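Local atomic coordinates of conserved hypothetical protein (Streptococcus pyogenes, PDB entry 2EWC), a protein that is of unknown biochemical function but belongs to the YjgF family, whose relatives include imine and enamine deaminases, and may share such a role. Residues T16-A21 with A54-T59; S40-A45 with I76-K81; D47-R52 with E85-R90; K81-K84 with R90-A93. All coordinates share one frame; numbering follows the deposited sequence. Where two conformers were deposited one is given.

Contact 1 of 4, residues T16-A21 with A54-T59; sequences TGLVEA and ALVGLT
A single methyl carries most of this contact: CD2 of L18 meets both branches of V56, and E20 with V56 is the only other pair of residues within 4.5 Å. V56 lies within the Schellman motif that ends helix 38-54, in which L58 N bonds to L53 O and G57 is the C-prime residue, while the leucine is the second residue of a classic beta bulge in strand 15-21, where G17 and L18 both face Y7 of strand 5-10. Each irregularity has its glycine. G17 lies where the strand turns a corner, and G57 takes the left-handed conformation (phi 70°) that glycine accepts most easily; its N bonds back to A54 O at 3.2 Å, closing a type I turn that holds V56 out toward the strand.

The two apolar side chains reach for each other tip to tip. L18 has CG opposite its own backbone N (chi1 177°), which carries the branched end well clear of the strand, and the short, forked valine presents CG1 and CG2 to it together. From CD2 of L18, CG1 of V56 is 3.7 Å away and CG2 is 3.8 Å. Y25 of strand 24-30 touches all three residues, and Y7 also packs on V56. E20 turns its polar end to the hydroxyl of Y7, leaving OE1 of E20, which shares that hydrogen bond, 4.3 Å from CG1 of V56.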
loop_
_atom_site.group_PDB
_atom_site.type_symbol
_atom_site.label_atom_id
_atom_site.label_comp_id
_atom_site.label_asym_id
_atom_site.label_seq_id
_atom_site.Cartn_x
_atom_site.Cartn_y
_atom_site.Cartn_z
ATOM N N THR B 16 3.872 36.553 32.437
ATOM C CA THR B 16 2.539 36.698 32.988
ATOM C C THR B 16 1.887 35.318 33.077
ATOM O O THR B 16 1.883 34.553 32.085
ATOM C CB THR B 16 1.685 37.635 32.101
ATOM O OG1 THR B 16 2.260 38.952 32.116
ATOM C CG2 THR B 16 0.255 37.695 32.586
ATOM N N GLY B 17 1.345 34.994 34.253
ATOM C CA GLY B 17 0.785 33.667 34.505
ATOM C C GLY B 17 -0.399 33.373 33.598
ATOM O O GLY B 17 -0.543 32.267 33.094
ATOM N N LEU B 18 -1.246 34.375 33.397
ATOM C CA LEU B 18 -2.394 34.240 32.524
ATOM C C LEU B 18 -2.660 35.584 31.841
ATOM O O LEU B 18 -2.859 36.609 32.521
ATOM C CB LEU B 18 -3.640 33.842 33.328
ATOM C CG LEU B 18 -4.916 33.758 32.484
ATOM C CD1 LEU B 18 -4.926 32.459 31.704
ATOM C CD2 LEU B 18 -6.167 33.885 33.321
ATOM N N VAL B 19 -2.694 35.575 30.512
ATOM C CA VAL B 19 -2.963 36.775 29.740
ATOM C C VAL B 19 -4.345 36.615 29.147
ATOM O O VAL B 19 -4.634 35.595 28.526
ATOM C CB VAL B 19 -1.958 36.983 28.613
ATOM C CG1 VAL B 19 -2.296 38.252 27.819
ATOM C CG2 VAL B 19 -0.543 37.060 29.140
ATOM N N GLU B 20 -5.217 37.599 29.384
ATOM C CA GLU B 20 -6.547 37.619 28.802
ATOM C C GLU B 20 -6.506 38.560 27.601
ATOM O O GLU B 20 -6.062 39.705 27.727
ATOM C CB GLU B 20 -7.560 38.120 29.843
ATOM C CG GLU B 20 -8.993 38.327 29.323
ATOM C CD GLU B 20 -9.834 39.215 30.261
ATOM O OE1 GLU B 20 -9.677 39.136 31.501
ATOM O OE2 GLU B 20 -10.647 40.006 29.745
ATOM N N ALA B 21 -6.976 38.072 26.451
ATOM C CA ALA B 21 -6.965 38.799 25.206
ATOM C C ALA B 21 -8.300 38.527 24.547
ATOM O O ALA B 21 -8.482 37.496 23.905
ATOM C CB ALA B 21 -5.810 38.299 24.308
ATOM N N ALA B 54 -9.000 30.010 37.640
ATOM C CA ALA B 54 -9.938 30.521 38.627
ATOM C C ALA B 54 -9.859 32.053 38.815
ATOM O O ALA B 54 -10.823 32.673 39.249
ATOM C CB ALA B 54 -9.776 29.790 39.981
ATOM N N LEU B 55 -8.730 32.664 38.473
ATOM C CA LEU B 55 -8.616 34.136 38.512
ATOM C C LEU B 55 -9.627 34.855 37.593
ATOM O O LEU B 55 -9.977 36.013 37.816
ATOM C CB LEU B 55 -7.180 34.567 38.175
ATOM C CG LEU B 55 -6.132 34.056 39.178
ATOM C CD1 LEU B 55 -4.725 34.193 38.659
ATOM C CD2 LEU B 55 -6.284 34.756 40.525
ATOM N N VAL B 56 -10.101 34.161 36.565
ATOM C CA VAL B 56 -11.028 34.745 35.604
ATOM C C VAL B 56 -12.343 33.969 35.605
ATOM O O VAL B 56 -13.131 34.061 34.655
ATOM C CB VAL B 56 -10.402 34.820 34.186
ATOM C CG1 VAL B 56 -9.249 35.823 34.182
ATOM C CG2 VAL B 56 -9.907 33.423 33.698
ATOM N N GLY B 57 -12.564 33.207 36.676
ATOM C CA GLY B 57 -13.799 32.464 36.876
ATOM C C GLY B 57 -13.979 31.294 35.917
ATOM O O GLY B 57 -15.112 30.883 35.634
ATOM N N LEU B 58 -12.868 30.756 35.415
ATOM C CA LEU B 58 -12.920 29.632 34.492
ATOM C C LEU B 58 -12.467 28.343 35.157
ATOM O O LEU B 58 -11.960 28.330 36.277
ATOM C CB LEU B 58 -12.110 29.903 33.215
ATOM C CG LEU B 58 -12.578 31.070 32.335
ATOM C CD1 LEU B 58 -11.609 31.270 31.202
ATOM C CD2 LEU B 58 -14.019 30.846 31.821
ATOM N N THR B 59 -12.628 27.270 34.399
ATOM C CA THR B 59 -12.516 25.913 34.845
ATOM C C THR B 59 -11.803 25.175 33.677
ATOM O O THR B 59 -11.748 25.690 32.539
ATOM C CB THR B 59 -13.973 25.456 35.079
ATOM O OG1 THR B 59 -14.202 25.107 36.462
ATOM C CG2 THR B 59 -14.422 24.384 34.134
#

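Contact 2 of 4, residues S40-A45 with I76-K81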
loop_
_atom_site.group_PDB
_atom_site.type_symbol
_atom_site.label_atom_id
_atom_site.label_comp_id
_atom_site.label_asym_id
_atom_site.label_seq_id
_atom_site.Cartn_x
_atom_site.Cartn_y
_atom_site.Cartn_z
ATOM N N SER B 40 2.581 13.074 40.668
ATOM C CA SER B 40 2.379 14.220 41.557
ATOM C C SER B 40 2.719 15.556 40.896
ATOM O O SER B 40 2.079 16.569 41.185
ATOM C CB SER B 40 3.186 14.062 42.844
ATOM O OG SER B 40 2.914 12.817 43.468
ATOM N N GLN B 41 3.724 15.562 40.018
ATOM C CA GLN B 41 4.120 16.806 39.329
ATOM C C GLN B 41 3.114 17.149 38.265
ATOM O O GLN B 41 2.885 18.314 37.998
ATOM C CB GLN B 41 5.531 16.729 38.739
ATOM C CG GLN B 41 6.589 16.688 39.799
ATOM C CD GLN B 41 7.960 16.983 39.271
ATOM O OE1 GLN B 41 8.120 17.592 38.214
ATOM N NE2 GLN B 41 8.972 16.557 40.010
ATOM N N ILE B 42 2.526 16.118 37.660
ATOM C CA ILE B 42 1.452 16.301 36.703
ATOM C C ILE B 42 0.210 16.893 37.396
ATOM O O ILE B 42 -0.331 17.900 36.923
ATOM C CB ILE B 42 1.114 15.000 35.942
ATOM C CG1 ILE B 42 2.315 14.577 35.064
ATOM C CG2 ILE B 42 -0.160 15.207 35.076
ATOM C CD1 ILE B 42 2.244 13.146 34.554
ATOM N N ASN B 43 -0.212 16.295 38.516
ATOM C CA ASN B 43 -1.282 16.895 39.349
ATOM C C ASN B 43 -0.961 18.305 39.846
ATOM O O ASN B 43 -1.830 19.159 39.859
ATOM C CB ASN B 43 -1.647 16.001 40.534
ATOM C CG ASN B 43 -2.492 14.805 40.120
ATOM O OD1 ASN B 43 -2.242 13.667 40.542
ATOM N ND2 ASN B 43 -3.482 15.052 39.275
ATOM N N GLY B 44 0.277 18.531 40.262
ATOM C CA GLY B 44 0.724 19.846 40.667
ATOM C C GLY B 44 0.641 20.846 39.519
ATOM O O GLY B 44 0.226 21.977 39.715
ATOM N N ALA B 45 1.031 20.440 38.315
ATOM C CA ALA B 45 0.966 21.365 37.200
ATOM C C ALA B 45 -0.499 21.735 36.926
ATOM O O ALA B 45 -0.806 22.901 36.708
ATOM C CB ALA B 45 1.601 20.771 35.994
ATOM N N ILE B 76 3.718 10.006 29.015
ATOM C CA ILE B 76 2.385 10.360 28.483
ATOM C C ILE B 76 1.224 9.527 29.083
ATOM O O ILE B 76 0.223 10.109 29.455
ATOM C CB ILE B 76 2.337 10.333 26.935
ATOM C CG1 ILE B 76 2.950 11.614 26.345
ATOM C CG2 ILE B 76 0.890 10.238 26.393
ATOM C CD1 ILE B 76 3.291 11.443 24.889
ATOM N N PRO B 77 1.347 8.177 29.170
ATOM C CA PRO B 77 0.243 7.419 29.808
ATOM C C PRO B 77 -0.045 7.808 31.274
ATOM O O PRO B 77 -1.189 7.699 31.726
ATOM C CB PRO B 77 0.698 5.943 29.740
ATOM C CG PRO B 77 1.795 5.885 28.734
ATOM C CD PRO B 77 2.420 7.289 28.677
ATOM N N VAL B 78 0.974 8.239 32.017
ATOM C CA VAL B 78 0.750 8.726 33.383
ATOM C C VAL B 78 -0.118 9.973 33.282
ATOM O O VAL B 78 -1.089 10.098 34.006
ATOM C CB VAL B 78 2.070 9.049 34.133
ATOM C CG1 VAL B 78 1.781 9.554 35.570
ATOM C CG2 VAL B 78 3.018 7.813 34.150
HETATM N N MSE B 79 0.232 10.888 32.375
HETATM C CA MSE B 79 -0.550 12.112 32.210
HETATM C C MSE B 79 -1.977 11.818 31.731
HETATM O O MSE B 79 -2.920 12.466 32.178
HETATM C CB MSE B 79 0.142 13.123 31.269
HETATM C CG MSE B 79 -0.681 14.446 31.053
HETATM SE SE MSE B 79 -0.117 15.560 29.734
HETATM C CE MSE B 79 -0.310 14.469 28.300
ATOM N N GLU B 80 -2.112 10.874 30.799
ATOM C CA GLU B 80 -3.407 10.530 30.225
ATOM C C GLU B 80 -4.391 10.018 31.266
ATOM O O GLU B 80 -5.584 10.355 31.199
ATOM C CB GLU B 80 -3.256 9.490 29.123
ATOM C CG GLU B 80 -2.793 10.113 27.821
ATOM C CD GLU B 80 -2.716 9.107 26.696
ATOM O OE1 GLU B 80 -2.838 7.891 26.960
ATOM O OE2 GLU B 80 -2.531 9.540 25.545
ATOM N N LYS B 81 -3.892 9.210 32.212
ATOM C CA LYS B 81 -4.688 8.737 33.353
ATOM C C LYS B 81 -5.193 9.916 34.195
ATOM O O LYS B 81 -6.352 9.954 34.601
ATOM C CB LYS B 81 -3.872 7.775 34.244
ATOM C CG LYS B 81 -4.616 7.333 35.513
ATOM C CD LYS B 81 -3.761 6.463 36.495
ATOM C CE LYS B 81 -4.629 6.080 37.720
ATOM N NZ LYS B 81 -3.907 5.337 38.799
#
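I42 points its outer methyl at the backbone between V78 and M79, and the contact follows from how these three side chains lie against one another. The I42 side chain runs obliquely past V78 but at about a right angle to M79, a selenomethionine. CD1 of I42 is 3.8 Å from CG1 of V78 and 3.9 Å from CB of M79, and it comes to 3.7 Å from the backbone N of M79. Isoleucine suits the place because its two branches do different work: with CG1 opposite the carbonyl carbon (chi1 -65°), the longer branch carries CD1 to V78 and the backbone of M79, and CG2 of I42 reaches CG of M79 at 4.1 Å.

V78 offers a compact, beta-branched wall. M79 gives to I42 only the root of its side chain; the chain then bends at its last torsion (chi3 61°) and takes the selenium and CE elsewhere, as a long flexible residue can. The backbones approach closely here, the CA atoms of I42 and M79 standing 6.5 Å apart.

Helices 38-54 and 76-87 thus meet side by side above the sheet. F112 of strand 112-119 touches both I42 and M79, M79 also settles on C68 and F70 of strand 63-70 and on S96 of strand 93-98, M82 extends the helix contact by one turn, and P107 of a fourth subunit packs on V78.

Contact 3 of 4, residues D47-R52 with E85-R90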
loop_
_atom_site.group_PDB
_atom_site.type_symbol
_atom_site.label_atom_id
_atom_site.label_comp_id
_atom_site.label_asym_id
_atom_site.label_seq_id
_atom_site.Cartn_x
_atom_site.Cartn_y
_atom_site.Cartn_z
ATOM N N ASP B 47 -3.025 21.631 39.020
ATOM C CA ASP B 47 -3.496 22.473 40.132
ATOM C C ASP B 47 -3.154 23.949 39.867
ATOM O O ASP B 47 -3.999 24.823 40.129
ATOM C CB ASP B 47 -2.873 22.072 41.469
ATOM C CG ASP B 47 -3.370 20.720 42.010
ATOM O OD1 ASP B 47 -4.420 20.191 41.555
ATOM O OD2 ASP B 47 -2.700 20.196 42.946
ATOM N N GLU B 48 -1.937 24.240 39.382
ATOM C CA GLU B 48 -1.586 25.620 39.009
ATOM C C GLU B 48 -2.468 26.125 37.866
ATOM O O GLU B 48 -2.956 27.265 37.919
ATOM C CB GLU B 48 -0.108 25.805 38.634
ATOM C CG GLU B 48 0.744 26.632 39.652
ATOM C CD GLU B 48 1.817 27.564 38.993
ATOM O OE1 GLU B 48 2.603 27.144 38.069
ATOM O OE2 GLU B 48 1.899 28.733 39.441
HETATM N N MSE B 49 -2.674 25.276 36.849
HETATM C CA MSE B 49 -3.523 25.612 35.708
HETATM C C MSE B 49 -4.934 26.006 36.192
HETATM O O MSE B 49 -5.463 27.044 35.772
HETATM C CB MSE B 49 -3.576 24.465 34.689
HETATM C CG MSE B 49 -4.420 24.752 33.453
HETATM SE SE MSE B 49 -4.362 23.504 32.118
HETATM C CE MSE B 49 -4.885 22.041 32.961
ATOM N N GLU B 50 -5.517 25.189 37.080
ATOM C CA GLU B 50 -6.814 25.486 37.683
ATOM C C GLU B 50 -6.794 26.773 38.512
ATOM O O GLU B 50 -7.759 27.552 38.472
ATOM C CB GLU B 50 -7.303 24.328 38.567
ATOM C CG GLU B 50 -7.693 23.087 37.786
ATOM C CD GLU B 50 -8.376 22.035 38.635
ATOM O OE1 GLU B 50 -7.815 21.640 39.695
ATOM O OE2 GLU B 50 -9.492 21.603 38.238
ATOM N N ARG B 51 -5.726 26.961 39.293
ATOM C CA ARG B 51 -5.565 28.163 40.107
ATOM C C ARG B 51 -5.605 29.384 39.215
ATOM O O ARG B 51 -6.304 30.337 39.507
ATOM C CB ARG B 51 -4.239 28.164 40.883
ATOM C CG ARG B 51 -4.062 29.420 41.764
ATOM C CD ARG B 51 -2.724 29.493 42.508
ATOM N NE ARG B 51 -1.609 29.661 41.586
ATOM C CZ ARG B 51 -1.200 30.814 41.057
ATOM N NH1 ARG B 51 -1.798 31.961 41.362
ATOM N NH2 ARG B 51 -0.170 30.811 40.202
ATOM N N ARG B 52 -4.842 29.357 38.127
ATOM C CA ARG B 52 -4.760 30.529 37.265
ATOM C C ARG B 52 -6.084 30.778 36.555
ATOM O O ARG B 52 -6.535 31.906 36.489
ATOM C CB ARG B 52 -3.598 30.408 36.287
ATOM C CG ARG B 52 -2.259 30.839 36.891
ATOM C CD ARG B 52 -1.108 30.228 36.090
ATOM N NE ARG B 52 0.200 30.729 36.514
ATOM C CZ ARG B 52 1.368 30.283 36.043
ATOM N NH1 ARG B 52 1.410 29.301 35.139
ATOM N NH2 ARG B 52 2.507 30.823 36.487
ATOM N N GLU B 85 -9.144 11.551 34.834
ATOM C CA GLU B 85 -9.682 11.805 36.177
ATOM C C GLU B 85 -10.048 13.277 36.448
ATOM O O GLU B 85 -10.993 13.560 37.184
ATOM C CB GLU B 85 -8.714 11.288 37.246
ATOM C CG GLU B 85 -8.561 9.746 37.274
ATOM C CD GLU B 85 -7.560 9.264 38.337
ATOM O OE1 GLU B 85 -7.090 10.135 39.120
ATOM O OE2 GLU B 85 -7.241 8.040 38.389
ATOM N N ARG B 86 -9.317 14.213 35.855
ATOM C CA ARG B 86 -9.524 15.636 36.156
ATOM C C ARG B 86 -10.336 16.462 35.149
ATOM O O ARG B 86 -10.938 17.476 35.531
ATOM C CB ARG B 86 -8.186 16.300 36.467
ATOM C CG ARG B 86 -7.626 15.740 37.755
ATOM C CD ARG B 86 -6.370 16.426 38.113
ATOM N NE ARG B 86 -6.618 17.791 38.535
ATOM C CZ ARG B 86 -5.755 18.500 39.244
ATOM N NH1 ARG B 86 -4.599 17.958 39.613
ATOM N NH2 ARG B 86 -6.044 19.743 39.579
ATOM N N PHE B 87 -10.360 16.028 33.887
ATOM C CA PHE B 87 -11.091 16.726 32.815
ATOM C C PHE B 87 -12.504 16.169 32.542
ATOM O O PHE B 87 -13.292 16.805 31.838
ATOM C CB PHE B 87 -10.284 16.727 31.515
ATOM C CG PHE B 87 -9.145 17.698 31.500
ATOM C CD1 PHE B 87 -7.967 17.427 32.196
ATOM C CD2 PHE B 87 -9.237 18.876 30.760
ATOM C CE1 PHE B 87 -6.888 18.310 32.162
ATOM C CE2 PHE B 87 -8.171 19.792 30.723
ATOM C CZ PHE B 87 -6.986 19.508 31.419
ATOM N N ASN B 88 -12.806 14.974 33.059
ATOM C CA ASN B 88 -14.183 14.434 33.067
ATOM C C ASN B 88 -14.880 14.416 31.697
ATOM O O ASN B 88 -15.956 15.001 31.527
ATOM C CB ASN B 88 -15.058 15.232 34.039
ATOM C CG ASN B 88 -14.376 15.492 35.373
ATOM O OD1 ASN B 88 -14.202 14.572 36.191
ATOM N ND2 ASN B 88 -14.008 16.761 35.611
ATOM N N GLY B 89 -14.255 13.785 30.715
ATOM C CA GLY B 89 -14.877 13.639 29.409
ATOM C C GLY B 89 -14.846 14.863 28.514
ATOM O O GLY B 89 -15.288 14.783 27.361
ATOM N N ARG B 90 -14.350 15.995 29.021
ATOM C CA ARG B 90 -14.153 17.186 28.190
ATOM C C ARG B 90 -12.672 17.554 28.063
ATOM O O ARG B 90 -12.081 18.140 28.980
ATOM C CB ARG B 90 -14.995 18.352 28.723
ATOM C CG ARG B 90 -16.494 18.118 28.567
ATOM C CD ARG B 90 -17.317 19.114 29.348
ATOM N NE ARG B 90 -18.720 18.710 29.445
ATOM C CZ ARG B 90 -19.210 17.936 30.410
ATOM N NH1 ARG B 90 -18.404 17.463 31.362
ATOM N NH2 ARG B 90 -20.508 17.626 30.437
#
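R86 places one terminal nitrogen between two carboxylates of the facing helix: its NH2 donates to OD1 of D47 and to OE1 of E50, both at 2.6 Å. The two acids are three residues apart in helix 38-54, close to one turn, so they flank the same guanidinium. They use it differently. OD1 of D47 is approached nearly along its C-O axis and also takes a weak bond from NH1 of R86, at 3.0 Å, whereas NH2 comes at OE1 of E50 from above the carboxylate plane. The planes stand 50° (D47) and 67° (E50) from that of the guanidinium, so neither acid forms the flat, two-pronged pair. Two negative groups beside one arginine should stabilise its positive charge.

Deeper in, the contact turns apolar. CE of the selenomethionine M49 meets CZ of F87 at 3.6 Å; the two side chains come from opposite directions, and both also touch M66 of strand 63-70. A flexible selenoether chain and a flat ring make up this inner layer, while the charged groups keep to the outer side.

Further out, the long R86 chain bends at its third torsion (chi3 71°) to bring its tip round, and NH1 has a second, weak partner in O of N43. Just beyond F87 helix 76-87 ends: N88 takes positive phi and a type I' turn closes with R90 N bonded to F87 O. Such pairing of two helices, charged outside and apolar toward the sheet, fits the alpha-beta layering of the YjgF fold.

Contact 4 of 4, residues K81-K84 with R90-A93; sequences KMIK and RYPA
I83 and Y91 face each other where the chain doubles back: K81-K84 is a turn of helix 76-87, and R90-A93 is an extended run leaving the loop that follows that helix. The CA atoms of I83 and Y91 are 7.9 Å apart, the nearest approach of the two backbones, and both CB atoms look across the gap.

The tyrosine ring reaches across it. CD1 of Y91 lies 3.6 Å from CG2 of I83, and CE1 of Y91 lies 3.9 Å from CG2 of I83, a methyl that meets the ring obliquely. In I83 this methyl is set opposite the backbone N, the other branch at chi1 -76°, which turns CG2 to Y91; the residue also touches F46 and M66. Branched and wholly apolar, isoleucine suits so buried a place.

The segments belong to a beta-alpha-beta crossover: strand 63-70, helix 76-87 and strand 93-98, the two strands lying parallel and adjacent in the sheet. P92, whose ring restricts the backbone just before the strand, rests on V63 and M66, and A93 already bonds by its backbone to strand 63-70.

This return is also a subunit boundary. O of Y91 accepts a hydrogen bond from OG1 of T16 in a third subunit, and G14 of that subunit packs on both I83 and Y91. At the outer end of the ring, OH of Y91 lies 3.8 Å from CG of K84. CB and CG of the lysine lie beside the hydroxyl, and the chain then bends away at chi3 (-98°), its NZ making a weak hydrogen bond to O of D12 in the third subunit.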
loop_
_atom_site.group_PDB
_atom_site.type_symbol
_atom_site.label_atom_id
_atom_site.label_comp_id
_atom_site.label_asym_id
_atom_site.label_seq_id
_atom_site.Cartn_x
_atom_site.Cartn_y
_atom_site.Cartn_z
ATOM N N LYS B 81 -3.892 9.210 32.212
ATOM C CA LYS B 81 -4.688 8.737 33.353
ATOM C C LYS B 81 -5.193 9.916 34.195
ATOM O O LYS B 81 -6.352 9.954 34.601
ATOM C CB LYS B 81 -3.872 7.775 34.244
ATOM C CG LYS B 81 -4.616 7.333 35.513
ATOM C CD LYS B 81 -3.761 6.463 36.495
ATOM C CE LYS B 81 -4.629 6.080 37.720
ATOM N NZ LYS B 81 -3.907 5.337 38.799
HETATM N N MSE B 82 -4.302 10.868 34.455
HETATM C CA MSE B 82 -4.615 12.028 35.279
HETATM C C MSE B 82 -5.586 12.986 34.579
HETATM O O MSE B 82 -6.436 13.609 35.219
HETATM C CB MSE B 82 -3.318 12.756 35.632
HETATM C CG MSE B 82 -3.070 12.901 37.122
HETATM SE SE MSE B 82 -3.244 11.395 38.160
HETATM C CE MSE B 82 -4.920 10.926 37.930
ATOM N N ILE B 83 -5.443 13.097 33.261
ATOM C CA ILE B 83 -6.351 13.885 32.437
ATOM C C ILE B 83 -7.786 13.326 32.536
ATOM O O ILE B 83 -8.742 14.072 32.767
ATOM C CB ILE B 83 -5.862 13.940 30.982
ATOM C CG1 ILE B 83 -4.679 14.919 30.878
ATOM C CG2 ILE B 83 -7.003 14.368 30.017
ATOM C CD1 ILE B 83 -4.005 14.919 29.502
ATOM N N LYS B 84 -7.911 12.007 32.407
ATOM C CA LYS B 84 -9.217 11.372 32.404
ATOM C C LYS B 84 -9.916 11.562 33.749
ATOM O O LYS B 84 -11.113 11.798 33.786
ATOM C CB LYS B 84 -9.128 9.916 31.941
ATOM C CG LYS B 84 -8.753 9.862 30.460
ATOM C CD LYS B 84 -8.914 8.525 29.835
ATOM C CE LYS B 84 -7.613 7.786 29.782
ATOM N NZ LYS B 84 -7.888 6.322 29.626
ATOM N N ARG B 90 -14.350 15.995 29.021
ATOM C CA ARG B 90 -14.153 17.186 28.190
ATOM C C ARG B 90 -12.672 17.554 28.063
ATOM O O ARG B 90 -12.081 18.140 28.980
ATOM C CB ARG B 90 -14.995 18.352 28.723
ATOM C CG ARG B 90 -16.494 18.118 28.567
ATOM C CD ARG B 90 -17.317 19.114 29.348
ATOM N NE ARG B 90 -18.720 18.710 29.445
ATOM C CZ ARG B 90 -19.210 17.936 30.410
ATOM N NH1 ARG B 90 -18.404 17.463 31.362
ATOM N NH2 ARG B 90 -20.508 17.626 30.437
ATOM N N TYR B 91 -12.074 17.189 26.921
ATOM C CA TYR B 91 -10.616 17.276 26.725
ATOM C C TYR B 91 -10.218 18.329 25.703
ATOM O O TYR B 91 -10.944 18.551 24.744
ATOM C CB TYR B 91 -10.035 15.912 26.311
ATOM C CG TYR B 91 -10.557 14.750 27.149
ATOM C CD1 TYR B 91 -10.264 14.669 28.512
ATOM C CD2 TYR B 91 -11.371 13.764 26.585
ATOM C CE1 TYR B 91 -10.756 13.635 29.296
ATOM C CE2 TYR B 91 -11.868 12.706 27.365
ATOM C CZ TYR B 91 -11.547 12.654 28.716
ATOM O OH TYR B 91 -12.028 11.641 29.500
ATOM N N PRO B 92 -9.065 18.998 25.917
ATOM C CA PRO B 92 -8.489 19.894 24.911
ATOM C C PRO B 92 -7.727 19.159 23.793
ATOM O O PRO B 92 -7.386 17.967 23.931
ATOM C CB PRO B 92 -7.524 20.742 25.722
ATOM C CG PRO B 92 -7.061 19.828 26.800
ATOM C CD PRO B 92 -8.264 18.986 27.156
ATOM N N ALA B 93 -7.503 19.861 22.679
ATOM C CA ALA B 93 -6.496 19.437 21.703
ATOM C C ALA B 93 -5.161 19.514 22.434
ATOM O O ALA B 93 -4.978 20.388 23.286
ATOM C CB ALA B 93 -6.487 20.352 20.522
#

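Overall arrangement
Contacts 2, 3 and 4 form a continuous group on helix 76-87. Contacts 2 and 3 join that helix to helix 38-54, and their centres are 11 Å apart. Contact 4 joins it to the chain returning toward the last strand of the crossover; the centres of contacts 3 and 4 are 8 Å apart. Contact 1 lies at the far end of helix 38-54, its centre 21 Å from that of contact 2, and touches contact 3 through R52. Along the chain contacts 1, 2 and 3 interleave, while contact 4 follows contact 1 in series. They join two helices that lie on the same sheet to each other and to chain leading into its strands. Strand 15-21 of one copy meets the contact 4 loop of another.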